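Local coordinates for peroxiredoxin (Akkermansia muciniphila, PDB 6KHX), which probably reduces hydrogen peroxide and organic hydroperoxides through a reactive thiol, as a typical 2-Cys peroxiredoxin built on a thioredoxin-like fold, at residues L38-K43 with L134-G139; A69-S74 with P100-I105; M1-K6 with R150-N155; P7-S12 with A111-L116; E52-Q57 with G92-V97. All coordinates share one frame; numbering follows the deposited sequence.

Overall arrangement
From the N terminus, residues 1-6 reach across to strand 149-155 in interaction 3, closing the widest loop, inside which the other four contacts nest. The continuing segment 7-12 meets the end of helix 108-112 in interaction 4. Strand 35-40 and the residues after it meet 134-139 in interaction 1, which crosses interaction 4 along the chain. Interactions 5 and 2 nest inside both of these: 52-57 on helix 48-58 packs on the loop 92-97, and strand 68-74 pairs with 101-103, so the two cross each other. Interactions 1, 2 and 3 reach one central sheet; interaction 5 brings a helix to it, while interaction 4 joins the N-terminal segment to helix 108-112.

Interaction 1. Residues L38-K43 with L134-G139; sequences LFFYPK and LIAYRG
Pro42 sets CD over one face of the Arg138 guanidinium, 3.6 Å from NH1 of Arg138, the two side chains crossing at a slant. Arg138 also centres an inverse gamma turn leading from loop into strand. Its side chain leaves with CG beside the backbone N (chi1 -62°) and runs extended to NE, which carries the flat group back to the proline. Polar partners fix the guanidinium: NH1 forms a salt bridge with Glu52, and NE donates to the carbonyl of Phe157. Two backbone bonds join the strands: Phe40 N to Gly139 O, 2.8 Å with an N-H...O angle of 161°, and the more bent Gly139 N to Phe40 O, 3.1 Å. Gly139 O also lies at the edge of the Phe40 ring. Farther along, direct backbone bonding stops, since Pro42 N has no hydrogen to give Ala136 O, but the chains stay close (Pro42 CA to Ala136 CA 4.6 Å) and a water links them, donating to Pro42 O (2.8 Å) and accepting from Ala136 N (2.9 Å). The spacing of Pro42, Thr46 and Cys49 fits the peroxiredoxin PXXX(T/S)XXC motif, and Pro42 and Arg138 both touch Cys49, consistent with a wall of the peroxidatic site.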
# COMPACT_ATOMS: atom_id res chain seq x y z
N LEU B 38 -0.49 22.57 36.79
CA LEU B 38 -1.29 21.37 36.58
C LEU B 38 -0.47 20.16 37.02
O LEU B 38 0.63 19.94 36.49
CB LEU B 38 -1.70 21.24 35.11
CG LEU B 38 -2.41 19.96 34.67
CD1 LEU B 38 -3.80 19.88 35.29
CD2 LEU B 38 -2.50 19.85 33.15
N PHE B 39 -0.96 19.39 37.98
CA PHE B 39 -0.21 18.23 38.44
C PHE B 39 -1.07 16.97 38.45
O PHE B 39 -2.23 16.99 38.86
CB PHE B 39 0.43 18.48 39.84
CG PHE B 39 -0.54 18.48 40.98
CD1 PHE B 39 -1.27 19.62 41.29
CD2 PHE B 39 -0.69 17.36 41.78
CE1 PHE B 39 -2.15 19.62 42.36
CE2 PHE B 39 -1.57 17.36 42.85
CZ PHE B 39 -2.31 18.49 43.13
N PHE B 40 -0.47 15.89 37.97
CA PHE B 40 -1.06 14.56 37.90
C PHE B 40 -0.47 13.68 39.00
O PHE B 40 0.75 13.72 39.24
CB PHE B 40 -0.79 13.90 36.54
CG PHE B 40 -1.29 14.68 35.36
CD1 PHE B 40 -0.58 15.77 34.87
CD2 PHE B 40 -2.46 14.30 34.71
CE1 PHE B 40 -1.04 16.48 33.78
CE2 PHE B 40 -2.91 15.00 33.61
CZ PHE B 40 -2.21 16.09 33.14
N TYR B 41 -1.33 12.86 39.60
CA TYR B 41 -0.99 11.83 40.57
C TYR B 41 -1.70 10.54 40.17
O TYR B 41 -2.72 10.57 39.48
CB TYR B 41 -1.40 12.23 42.00
CG TYR B 41 -2.88 12.43 42.19
CD1 TYR B 41 -3.49 13.62 41.84
CD2 TYR B 41 -3.66 11.42 42.73
CE1 TYR B 41 -4.85 13.81 42.01
CE2 TYR B 41 -5.02 11.59 42.91
CZ TYR B 41 -5.61 12.79 42.56
OH TYR B 41 -6.97 12.96 42.74
N PRO B 42 -1.19 9.37 40.62
CA PRO B 42 -1.70 8.09 40.10
C PRO B 42 -3.07 7.64 40.59
O PRO B 42 -3.92 7.28 39.77
CB PRO B 42 -0.62 7.08 40.52
CG PRO B 42 0.09 7.72 41.65
CD PRO B 42 0.07 9.19 41.36
N LYS B 43 -3.31 7.63 41.90
CA LYS B 43 -4.50 6.97 42.42
C LYS B 43 -5.06 7.71 43.63
O LYS B 43 -4.31 8.06 44.55
CB LYS B 43 -4.17 5.53 42.83
CG LYS B 43 -4.22 4.51 41.71
CD LYS B 43 -3.82 3.14 42.24
CE LYS B 43 -3.42 2.21 41.13
NZ LYS B 43 -2.84 0.95 41.66
N LEU B 134 -2.44 1.72 33.49
CA LEU B 134 -2.60 2.99 32.78
C LEU B 134 -3.08 4.02 33.80
O LEU B 134 -4.26 4.39 33.87
CB LEU B 134 -3.57 2.84 31.62
CG LEU B 134 -3.19 1.83 30.53
CD1 LEU B 134 -4.32 1.67 29.53
CD2 LEU B 134 -1.91 2.25 29.81
N ILE B 135 -2.13 4.49 34.62
CA ILE B 135 -2.35 5.55 35.59
C ILE B 135 -1.26 6.60 35.38
O ILE B 135 -0.23 6.34 34.75
CB ILE B 135 -2.34 5.05 37.05
CG1 ILE B 135 -1.01 4.37 37.38
CG2 ILE B 135 -3.49 4.09 37.30
CD1 ILE B 135 -0.99 3.75 38.76
N ALA B 136 -1.50 7.79 35.91
CA ALA B 136 -0.60 8.92 35.70
C ALA B 136 0.56 8.90 36.68
O ALA B 136 0.39 8.63 37.87
CB ALA B 136 -1.36 10.24 35.82
N TYR B 137 1.76 9.19 36.16
CA TYR B 137 2.91 9.45 37.00
C TYR B 137 2.78 10.84 37.64
O TYR B 137 1.88 11.62 37.32
CB TYR B 137 4.20 9.38 36.19
CG TYR B 137 4.78 7.99 36.02
CD1 TYR B 137 5.28 7.29 37.11
CD2 TYR B 137 4.87 7.39 34.77
CE1 TYR B 137 5.83 6.02 36.96
CE2 TYR B 137 5.41 6.13 34.61
CZ TYR B 137 5.89 5.45 35.71
OH TYR B 137 6.43 4.19 35.56
N ARG B 138 3.70 11.14 38.57
CA ARG B 138 3.66 12.42 39.29
C ARG B 138 4.19 13.51 38.37
O ARG B 138 5.37 13.88 38.38
CB ARG B 138 4.45 12.33 40.60
CG ARG B 138 3.84 11.31 41.53
CD ARG B 138 4.40 11.34 42.93
NE ARG B 138 4.01 10.10 43.59
CZ ARG B 138 2.81 9.86 44.09
NH1 ARG B 138 1.85 10.79 44.03
NH2 ARG B 138 2.55 8.69 44.65
N GLY B 139 3.29 14.03 37.55
CA GLY B 139 3.66 14.98 36.49
C GLY B 139 3.24 16.39 36.87
O GLY B 139 2.16 16.59 37.41
O HOH W 1 -4.02 8.28 37.18

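Interaction 2. Residues A69-S74 with P100-I105; sequences AVVGCS and PIVSDI
Gly72 uses both backbone polar groups toward the neighbouring strand: its N donates to Pro100 O at 3.0 Å, and its O accepts from Val102 N at 2.7 Å, the latter nearly straight at 170°. The parallel ladder then continues less evenly. Ser74 N to Val102 O is weak at 3.4 Å, and Val102 O has a second donor in His81 NE2. Ser74 O accepts from Asp104 N at 2.8 Å, which extends the pairing past the last residue of strand 101-103. The alternate polar groups of 69-74 face the other way: Val71 and Cys73 bond with the backbone of Phe39 and Tyr41, so the strand is bonded along two edges. Across this contact Val70 O meets only the CD of Pro100, a residue without an N-H.

On one face of the sheet, Val71 CG1 meets Val102 CG2 at 3.6 Å, and Cys73 CB lies 4.1 Å from Val102 CB. Cys73 SG, anti to its own backbone N (chi1 179°), reaches Asp104 CB at 3.6 Å, a van der Waals contact with the methylene. On the other face, Ser74 OG and Ser103 OG both bond to Asp76, through OD2 and the carbonyl respectively. By topology the strands and helix 78-85 form a beta-alpha-beta unit. Chemically, pairing is firm around Gly72 and weak at Ser74 N, while Asp104 ties the strand end to helix 108-112: its backbone N pairs with Ser74, and its carboxylate bonds to Ile109 N and Ser110 OG.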
# COMPACT_ATOMS: atom_id res chain seq x y z
N ALA B 69 -3.47 29.43 39.12
CA ALA B 69 -4.50 28.47 39.48
C ALA B 69 -3.85 27.11 39.65
O ALA B 69 -3.07 26.69 38.79
CB ALA B 69 -5.58 28.43 38.41
N VAL B 70 -4.14 26.44 40.75
CA VAL B 70 -3.62 25.10 41.02
C VAL B 70 -4.69 24.09 40.63
O VAL B 70 -5.84 24.19 41.08
CB VAL B 70 -3.21 24.95 42.49
CG1 VAL B 70 -2.80 23.52 42.78
CG2 VAL B 70 -2.10 25.91 42.81
N VAL B 71 -4.32 23.13 39.78
CA VAL B 71 -5.25 22.11 39.30
C VAL B 71 -4.58 20.76 39.42
O VAL B 71 -3.47 20.56 38.90
CB VAL B 71 -5.68 22.36 37.83
CG1 VAL B 71 -6.67 21.31 37.38
CG2 VAL B 71 -6.25 23.76 37.65
N GLY B 72 -5.23 19.83 40.12
CA GLY B 72 -4.79 18.46 40.19
C GLY B 72 -5.60 17.56 39.27
O GLY B 72 -6.72 17.89 38.88
N CYS B 73 -5.03 16.41 38.95
CA CYS B 73 -5.68 15.50 38.01
C CYS B 73 -5.17 14.08 38.23
O CYS B 73 -3.97 13.85 38.39
CB CYS B 73 -5.41 15.92 36.57
SG CYS B 73 -6.15 14.83 35.34
N SER B 74 -6.11 13.13 38.21
CA SER B 74 -5.80 11.71 38.13
C SER B 74 -6.84 11.04 37.25
O SER B 74 -7.86 11.65 36.91
CB SER B 74 -5.77 11.05 39.52
OG SER B 74 -7.08 10.67 39.92
N PRO B 100 -9.55 22.86 42.01
CA PRO B 100 -10.13 21.85 41.12
C PRO B 100 -9.29 20.58 41.05
O PRO B 100 -8.06 20.64 40.90
CB PRO B 100 -10.18 22.55 39.76
CG PRO B 100 -10.12 24.01 40.07
CD PRO B 100 -9.25 24.11 41.28
N ILE B 101 -9.95 19.44 41.17
CA ILE B 101 -9.35 18.13 40.97
C ILE B 101 -10.06 17.49 39.79
O ILE B 101 -11.23 17.10 39.90
CB ILE B 101 -9.42 17.24 42.21
CG1 ILE B 101 -8.94 18.02 43.44
CG2 ILE B 101 -8.62 15.97 41.98
CD1 ILE B 101 -9.09 17.27 44.76
N VAL B 102 -9.37 17.41 38.65
CA VAL B 102 -9.97 16.96 37.39
C VAL B 102 -10.02 15.44 37.36
O VAL B 102 -9.08 14.76 37.80
CB VAL B 102 -9.16 17.51 36.20
CG1 VAL B 102 -9.72 17.00 34.88
CG2 VAL B 102 -9.14 19.02 36.24
N SER B 103 -11.10 14.91 36.80
CA SER B 103 -11.23 13.47 36.58
C SER B 103 -10.86 13.16 35.14
O SER B 103 -11.64 13.42 34.22
CB SER B 103 -12.64 13.01 36.91
OG SER B 103 -12.85 11.68 36.46
N ASP B 104 -9.67 12.57 34.93
CA ASP B 104 -9.24 12.12 33.61
C ASP B 104 -9.72 10.69 33.37
O ASP B 104 -8.95 9.75 33.17
CB ASP B 104 -7.72 12.21 33.49
CG ASP B 104 -7.20 11.82 32.10
OD1 ASP B 104 -7.98 11.84 31.13
OD2 ASP B 104 -6.01 11.46 32.00
N ILE B 105 -11.05 10.55 33.37
CA ILE B 105 -11.68 9.24 33.44
C ILE B 105 -11.39 8.41 32.19
O ILE B 105 -11.38 7.17 32.26
CB ILE B 105 -13.19 9.40 33.69
CG1 ILE B 105 -13.82 8.08 34.12
CG2 ILE B 105 -13.88 9.97 32.46
CD1 ILE B 105 -15.11 8.27 34.90

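Interaction 3. Residues M1-K6 with R150-N155; sequences MLLIGK and RHQLIN
Leu3 N donates to Gln152 OE1 at 3.2 Å, with an N-H...O angle of 166° and the donor nearly along the C=O axis; it is the one direct hydrogen bond between the two segments. Gln152 CG sits between the backbone N and the carbonyl carbon (chi1 64°), and the chain is extended beyond it, which projects the amide from the strand to the N-terminal segment. The nitrogen side of the same amide has a looser link: a water accepts weakly from Gln152 NE2 at 3.4 Å and lies 3.1 Å from Met1 O, in an environment with competing acceptors.

Ile4 supplies the apolar part. Its CG1 branch bends back so that CD1 lies against the strand backbone, 3.4 Å from both Arg150 C and His151 N, while CG1 passes 4.1 Å from Gln152 OE1. The segment 1-6 is folded on itself by a type II turn from Leu3 to Lys6, closed by Lys6 N to Leu3 O at 2.9 Å, with Gly5 at the third position (phi 83°). Lys6 NZ returns to Leu2 O at 3.0 Å.

Next to the contact, the backbones of Gly5 and Lys6 bond to Val149, and Leu3 packs on Phe141 of strand 138-143. Helix 163-179 touches Arg150 and His151. Strand 149-155, outermost in its own chain, pairs antiparallel with a strand of the third subunit into one continuous sheet, consistent with the B-type dimer of typical 2-Cys peroxiredoxins; Arg150 there forms a salt bridge with Asp156 of the third subunit.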
# COMPACT_ATOMS: atom_id res chain seq x y z
N MET B 1 6.00 13.15 26.13
CA MET B 1 5.88 14.13 25.05
C MET B 1 6.58 15.44 25.46
O MET B 1 6.63 15.77 26.65
CB MET B 1 4.39 14.34 24.73
CG MET B 1 4.02 15.59 23.96
SD MET B 1 4.51 15.57 22.22
CE MET B 1 3.82 17.13 21.64
N LEU B 2 7.07 16.20 24.47
CA LEU B 2 7.75 17.47 24.72
C LEU B 2 6.75 18.60 24.50
O LEU B 2 6.36 18.88 23.36
CB LEU B 2 8.97 17.64 23.83
CG LEU B 2 9.70 18.98 24.02
CD1 LEU B 2 10.12 19.17 25.47
CD2 LEU B 2 10.90 19.06 23.10
N LEU B 3 6.35 19.25 25.59
CA LEU B 3 5.35 20.30 25.51
C LEU B 3 5.91 21.71 25.67
O LEU B 3 5.17 22.67 25.45
CB LEU B 3 4.27 20.06 26.57
CG LEU B 3 3.42 18.80 26.35
CD1 LEU B 3 2.45 18.60 27.50
CD2 LEU B 3 2.69 18.87 25.02
N ILE B 4 7.19 21.86 26.02
CA ILE B 4 7.76 23.18 26.25
C ILE B 4 7.67 24.02 24.97
O ILE B 4 8.10 23.59 23.90
CB ILE B 4 9.21 23.08 26.74
CG1 ILE B 4 9.27 22.33 28.06
CG2 ILE B 4 9.81 24.47 26.91
CD1 ILE B 4 8.54 23.02 29.17
N GLY B 5 7.11 25.22 25.10
CA GLY B 5 6.92 26.09 23.97
C GLY B 5 5.68 25.82 23.16
O GLY B 5 5.42 26.54 22.19
N LYS B 6 4.89 24.82 23.55
CA LYS B 6 3.69 24.41 22.85
C LYS B 6 2.48 24.59 23.74
O LYS B 6 2.60 24.62 24.97
CB LYS B 6 3.80 22.94 22.41
CG LYS B 6 4.89 22.69 21.39
CD LYS B 6 5.13 21.21 21.21
CE LYS B 6 6.38 20.97 20.36
NZ LYS B 6 6.80 19.54 20.43
N ARG B 150 5.72 26.11 29.97
CA ARG B 150 7.04 26.69 30.17
C ARG B 150 7.95 25.82 31.03
O ARG B 150 9.18 26.01 30.99
CB ARG B 150 6.93 28.07 30.82
CG ARG B 150 6.17 29.07 29.97
CD ARG B 150 6.95 29.32 28.70
NE ARG B 150 6.24 30.18 27.77
CZ ARG B 150 6.64 30.40 26.53
NH1 ARG B 150 7.75 29.81 26.08
NH2 ARG B 150 5.93 31.19 25.72
N HIS B 151 7.40 24.86 31.77
CA HIS B 151 8.17 24.01 32.65
C HIS B 151 7.38 22.73 32.88
O HIS B 151 6.17 22.77 33.10
CB HIS B 151 8.47 24.73 33.97
CG HIS B 151 8.75 23.81 35.12
ND1 HIS B 151 9.99 23.28 35.37
CD2 HIS B 151 7.94 23.35 36.11
CE1 HIS B 151 9.94 22.52 36.45
NE2 HIS B 151 8.71 22.55 36.92
N GLN B 152 8.07 21.59 32.83
CA GLN B 152 7.43 20.31 33.13
C GLN B 152 8.41 19.42 33.89
O GLN B 152 9.63 19.51 33.72
CB GLN B 152 6.94 19.59 31.87
CG GLN B 152 8.03 19.18 30.91
CD GLN B 152 7.50 18.31 29.79
OE1 GLN B 152 7.20 18.79 28.69
NE2 GLN B 152 7.33 17.02 30.08
N LEU B 153 7.83 18.54 34.71
CA LEU B 153 8.56 17.70 35.65
C LEU B 153 7.75 16.44 35.87
O LEU B 153 6.53 16.51 36.07
CB LEU B 153 8.77 18.46 36.97
CG LEU B 153 9.19 17.80 38.29
CD1 LEU B 153 9.80 18.87 39.18
CD2 LEU B 153 8.03 17.14 39.01
N ILE B 154 8.42 15.28 35.85
CA ILE B 154 7.76 14.01 36.11
C ILE B 154 8.61 13.21 37.09
O ILE B 154 9.81 13.01 36.87
CB ILE B 154 7.54 13.18 34.82
CG1 ILE B 154 6.91 14.04 33.72
CG2 ILE B 154 6.66 11.98 35.13
CD1 ILE B 154 6.76 13.30 32.42
N ASN B 155 7.97 12.72 38.15
CA ASN B 155 8.61 11.89 39.15
C ASN B 155 8.02 10.49 39.14
O ASN B 155 6.83 10.29 38.85
CB ASN B 155 8.46 12.49 40.55
CG ASN B 155 9.43 13.61 40.81
OD1 ASN B 155 10.20 14.01 39.93
ND2 ASN B 155 9.42 14.14 42.03
O HOH W 2 5.65 14.23 29.11

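Interaction 4. Residues P7-S12 with A111-L116; sequences PAPHFS and ADYGVL
Pro9 approaches Asp112 most closely in backbone terms, with 6.4 Å between their CA atoms, so side chains must span the gap. Segment 7-12 is an extended loop without regular structure. Segment 111-116 takes in the last turn of helix 108-112, closed by a Schellman motif in which Gly114 adopts positive phi (71°) and its N bonds back to Ala111 O at 3.1 Å.

Tyr113 carries the contact. With CG anti to its carbonyl carbon (chi1 -79°), the ring extends along Pro9, whose CD stands over one face, 3.7 Å from the Tyr113 ring centroid and 22° off the normal, a CH-pi contact. The hydroxyl passes beyond the proline ring and donates to Pro9 O at 2.8 Å, in the carbonyl plane on a lone pair. One residue thus holds the tyrosine by both face and tip. Ala8 CB flanks the hydroxyl, which also lies near the plane of the Phe11 ring, at its edge, 4.0 Å from CE2. Pro9 CB meets Asp112 CB at 3.8 Å, and a water donates to both His10 O (2.9 Å) and Asp112 OD2 (2.7 Å).

Around this, the Tyr113 ring packs edge-to-face with Phe141 of strand 138-143 and touches Phe40 and Leu38 of strand 35-40, while Phe11 leans on Ile109 of helix 108-112; the contact joins the N-terminal loop to the C-terminal end of that helix, with the Tyr113 ring reaching the central sheet.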
# COMPACT_ATOMS: atom_id res chain seq x y z
N PRO B 7 1.29 24.73 23.16
CA PRO B 7 0.09 24.89 23.99
C PRO B 7 -0.18 23.65 24.83
O PRO B 7 -0.02 22.51 24.37
CB PRO B 7 -1.03 25.12 22.96
CG PRO B 7 -0.47 24.74 21.64
CD PRO B 7 1.01 24.94 21.73
N ALA B 8 -0.57 23.88 26.08
CA ALA B 8 -1.01 22.78 26.92
C ALA B 8 -2.24 22.14 26.28
O ALA B 8 -3.23 22.85 26.02
CB ALA B 8 -1.32 23.28 28.33
N PRO B 9 -2.24 20.83 26.04
CA PRO B 9 -3.37 20.22 25.34
C PRO B 9 -4.70 20.52 26.02
O PRO B 9 -4.82 20.50 27.24
CB PRO B 9 -3.04 18.72 25.37
CG PRO B 9 -1.55 18.69 25.42
CD PRO B 9 -1.15 19.88 26.26
N HIS B 10 -5.70 20.80 25.19
CA HIS B 10 -7.02 21.14 25.68
C HIS B 10 -7.71 19.90 26.25
O HIS B 10 -7.49 18.77 25.79
CB HIS B 10 -7.84 21.73 24.53
CG HIS B 10 -9.30 21.88 24.84
ND1 HIS B 10 -9.81 22.93 25.57
CD2 HIS B 10 -10.36 21.10 24.52
CE1 HIS B 10 -11.12 22.80 25.69
NE2 HIS B 10 -11.48 21.69 25.06
N PHE B 11 -8.53 20.12 27.26
CA PHE B 11 -9.39 19.05 27.74
C PHE B 11 -10.65 19.67 28.32
O PHE B 11 -10.75 20.89 28.48
CB PHE B 11 -8.67 18.15 28.76
CG PHE B 11 -8.20 18.87 30.01
CD1 PHE B 11 -9.08 19.12 31.06
CD2 PHE B 11 -6.87 19.22 30.17
CE1 PHE B 11 -8.65 19.76 32.22
CE2 PHE B 11 -6.44 19.85 31.32
CZ PHE B 11 -7.33 20.12 32.35
N SER B 12 -11.62 18.81 28.60
CA SER B 12 -12.87 19.25 29.21
C SER B 12 -13.44 18.02 29.90
O SER B 12 -13.83 17.05 29.23
CB SER B 12 -13.83 19.81 28.16
OG SER B 12 -15.08 20.17 28.75
N ALA B 111 -2.61 10.92 28.65
CA ALA B 111 -1.95 10.56 27.39
C ALA B 111 -1.44 11.81 26.68
O ALA B 111 -0.29 11.86 26.24
CB ALA B 111 -2.90 9.77 26.50
N ASP B 112 -2.29 12.83 26.56
CA ASP B 112 -1.91 14.04 25.84
C ASP B 112 -0.75 14.77 26.50
O ASP B 112 0.07 15.39 25.82
CB ASP B 112 -3.12 14.97 25.72
CG ASP B 112 -4.15 14.45 24.73
OD1 ASP B 112 -3.83 13.47 24.02
OD2 ASP B 112 -5.27 15.00 24.69
N TYR B 113 -0.65 14.69 27.83
CA TYR B 113 0.43 15.36 28.54
C TYR B 113 1.66 14.48 28.73
O TYR B 113 2.64 14.93 29.32
CB TYR B 113 -0.09 15.87 29.89
CG TYR B 113 -0.88 17.15 29.76
CD1 TYR B 113 -2.20 17.14 29.32
CD2 TYR B 113 -0.30 18.37 30.06
CE1 TYR B 113 -2.92 18.31 29.19
CE2 TYR B 113 -1.01 19.55 29.94
CZ TYR B 113 -2.32 19.52 29.51
OH TYR B 113 -3.03 20.70 29.39
N GLY B 114 1.63 13.24 28.23
CA GLY B 114 2.80 12.38 28.29
C GLY B 114 3.15 11.86 29.67
O GLY B 114 4.32 11.59 29.94
N VAL B 115 2.16 11.71 30.55
CA VAL B 115 2.37 11.24 31.91
C VAL B 115 1.71 9.91 32.18
O VAL B 115 1.77 9.42 33.32
CB VAL B 115 1.89 12.29 32.93
CG1 VAL B 115 2.62 13.60 32.74
CG2 VAL B 115 0.39 12.47 32.82
N LEU B 116 1.06 9.30 31.19
CA LEU B 116 0.36 8.04 31.41
C LEU B 116 1.36 6.90 31.47
O LEU B 116 2.16 6.72 30.54
CB LEU B 116 -0.66 7.80 30.30
CG LEU B 116 -1.65 6.67 30.57
CD1 LEU B 116 -2.42 6.97 31.84
CD2 LEU B 116 -2.58 6.53 29.40
O HOH W 3 -6.55 16.16 26.73

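Interaction 5. Residues E52-Q57 with G92-V97; sequences ELIGFQ and GGIQGV
Gln57 meets the turn at Gly96 and Val97 because its CG lies anti to the backbone N (chi1 179°) and the chain then bends at chi2 (64°), folding the amide along the loop backbone. Gln57 CD thereby comes 3.1 Å from Gly96 O, and OE1 lies 3.3 Å from Val97 CA. The approach to Gly96 O is a packing contact: Gln57 NE2 is 3.5 Å from it at a poor angle for a hydrogen bond. The amide oxygen instead accepts from Ser98 N, just past the loop segment, a bond that helps hold the amide in place.

Val97 answers with its CG2 branch: with CG1 anti to the backbone N (chi1 171°), CG2 falls beside that N and faces the helix. It lies 3.8 Å from Leu53 O and 4.1 Å from Gln57 CB, lodged beside the helix backbone. Leu53 O already accepts the helix bond from Gln57 N and a second from Tyr99 OH, so Val97 CG2 only packs on it. Ile94 CG2 adds a second apolar contact, 4.3 Å from both Leu53 CB and Ile54 CG1, and Ile54 CD1 ends 3.6 Å from Gly93 O. Ile94 and Val97 are the ends of a type II turn, closed by Val97 N to Ile94 O at 3.2 Å, which brings both side chains to the helix.

Here the loop between helix 78-85 and strand 101-103 lies against helix 48-58. Leu53 and Ile94 both touch Trp84 of helix 78-85 and Ile101 of strand 101-103, and Leu53 also reaches Phe39 of strand 35-40. Ile54 packs on Leu205 of the third subunit.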
# COMPACT_ATOMS: atom_id res chain seq x y z
N GLU B 52 0.62 15.33 48.73
CA GLU B 52 0.83 16.37 47.72
C GLU B 52 -0.42 17.24 47.58
O GLU B 52 -0.31 18.47 47.51
CB GLU B 52 1.21 15.73 46.39
CG GLU B 52 2.49 14.90 46.48
CD GLU B 52 2.97 14.38 45.13
OE1 GLU B 52 4.03 14.84 44.65
OE2 GLU B 52 2.27 13.52 44.55
N LEU B 53 -1.60 16.63 47.55
CA LEU B 53 -2.83 17.40 47.38
C LEU B 53 -3.06 18.34 48.57
O LEU B 53 -3.39 19.52 48.40
CB LEU B 53 -4.02 16.47 47.18
CG LEU B 53 -4.15 15.84 45.79
CD1 LEU B 53 -4.69 14.41 45.84
CD2 LEU B 53 -5.03 16.70 44.90
N ILE B 54 -2.88 17.82 49.79
CA ILE B 54 -3.07 18.64 50.98
C ILE B 54 -2.03 19.75 51.05
O ILE B 54 -2.36 20.90 51.39
CB ILE B 54 -3.05 17.76 52.24
CG1 ILE B 54 -4.29 16.87 52.27
CG2 ILE B 54 -3.00 18.62 53.49
CD1 ILE B 54 -4.20 15.73 53.26
N GLY B 55 -0.77 19.45 50.73
CA GLY B 55 0.24 20.48 50.74
C GLY B 55 -0.05 21.59 49.75
O GLY B 55 0.13 22.77 50.06
N PHE B 56 -0.53 21.24 48.56
CA PHE B 56 -0.94 22.27 47.60
C PHE B 56 -2.09 23.09 48.16
O PHE B 56 -2.19 24.30 47.90
CB PHE B 56 -1.32 21.64 46.26
CG PHE B 56 -0.18 21.57 45.28
CD1 PHE B 56 0.31 22.73 44.68
CD2 PHE B 56 0.37 20.36 44.92
CE1 PHE B 56 1.35 22.67 43.78
CE2 PHE B 56 1.41 20.29 44.02
CZ PHE B 56 1.90 21.45 43.45
N GLN B 57 -3.00 22.46 48.90
CA GLN B 57 -4.06 23.23 49.56
C GLN B 57 -3.48 24.21 50.57
O GLN B 57 -3.95 25.35 50.67
CB GLN B 57 -5.05 22.29 50.24
CG GLN B 57 -6.17 23.00 50.98
CD GLN B 57 -7.07 23.81 50.06
OE1 GLN B 57 -7.40 23.38 48.95
NE2 GLN B 57 -7.49 24.98 50.52
N GLY B 92 -6.63 9.15 56.10
CA GLY B 92 -6.05 9.07 54.78
C GLY B 92 -6.75 9.91 53.73
O GLY B 92 -6.36 9.85 52.56
N GLY B 93 -7.74 10.71 54.11
CA GLY B 93 -8.49 11.51 53.17
C GLY B 93 -7.85 12.85 52.86
O GLY B 93 -6.80 13.22 53.39
N ILE B 94 -8.51 13.60 51.97
CA ILE B 94 -8.03 14.91 51.55
C ILE B 94 -9.09 15.96 51.84
O ILE B 94 -9.32 16.87 51.03
CB ILE B 94 -7.64 14.91 50.06
CG1 ILE B 94 -8.80 14.44 49.19
CG2 ILE B 94 -6.38 14.07 49.82
CD1 ILE B 94 -8.63 14.77 47.74
N GLN B 95 -9.73 15.85 53.00
CA GLN B 95 -10.71 16.84 53.42
C GLN B 95 -10.08 18.23 53.43
O GLN B 95 -8.94 18.41 53.87
CB GLN B 95 -11.23 16.50 54.82
CG GLN B 95 -12.54 17.16 55.20
CD GLN B 95 -13.13 16.57 56.48
OE1 GLN B 95 -13.96 15.66 56.44
NE2 GLN B 95 -12.69 17.08 57.63
N GLY B 96 -10.83 19.22 52.93
CA GLY B 96 -10.36 20.58 52.90
C GLY B 96 -9.65 21.01 51.63
O GLY B 96 -9.33 22.19 51.49
N VAL B 97 -9.37 20.08 50.72
CA VAL B 97 -8.80 20.45 49.42
C VAL B 97 -9.90 21.09 48.58
O VAL B 97 -10.94 20.47 48.32
CB VAL B 97 -8.18 19.23 48.72
CG1 VAL B 97 -7.80 19.58 47.30
CG2 VAL B 97 -6.97 18.74 49.50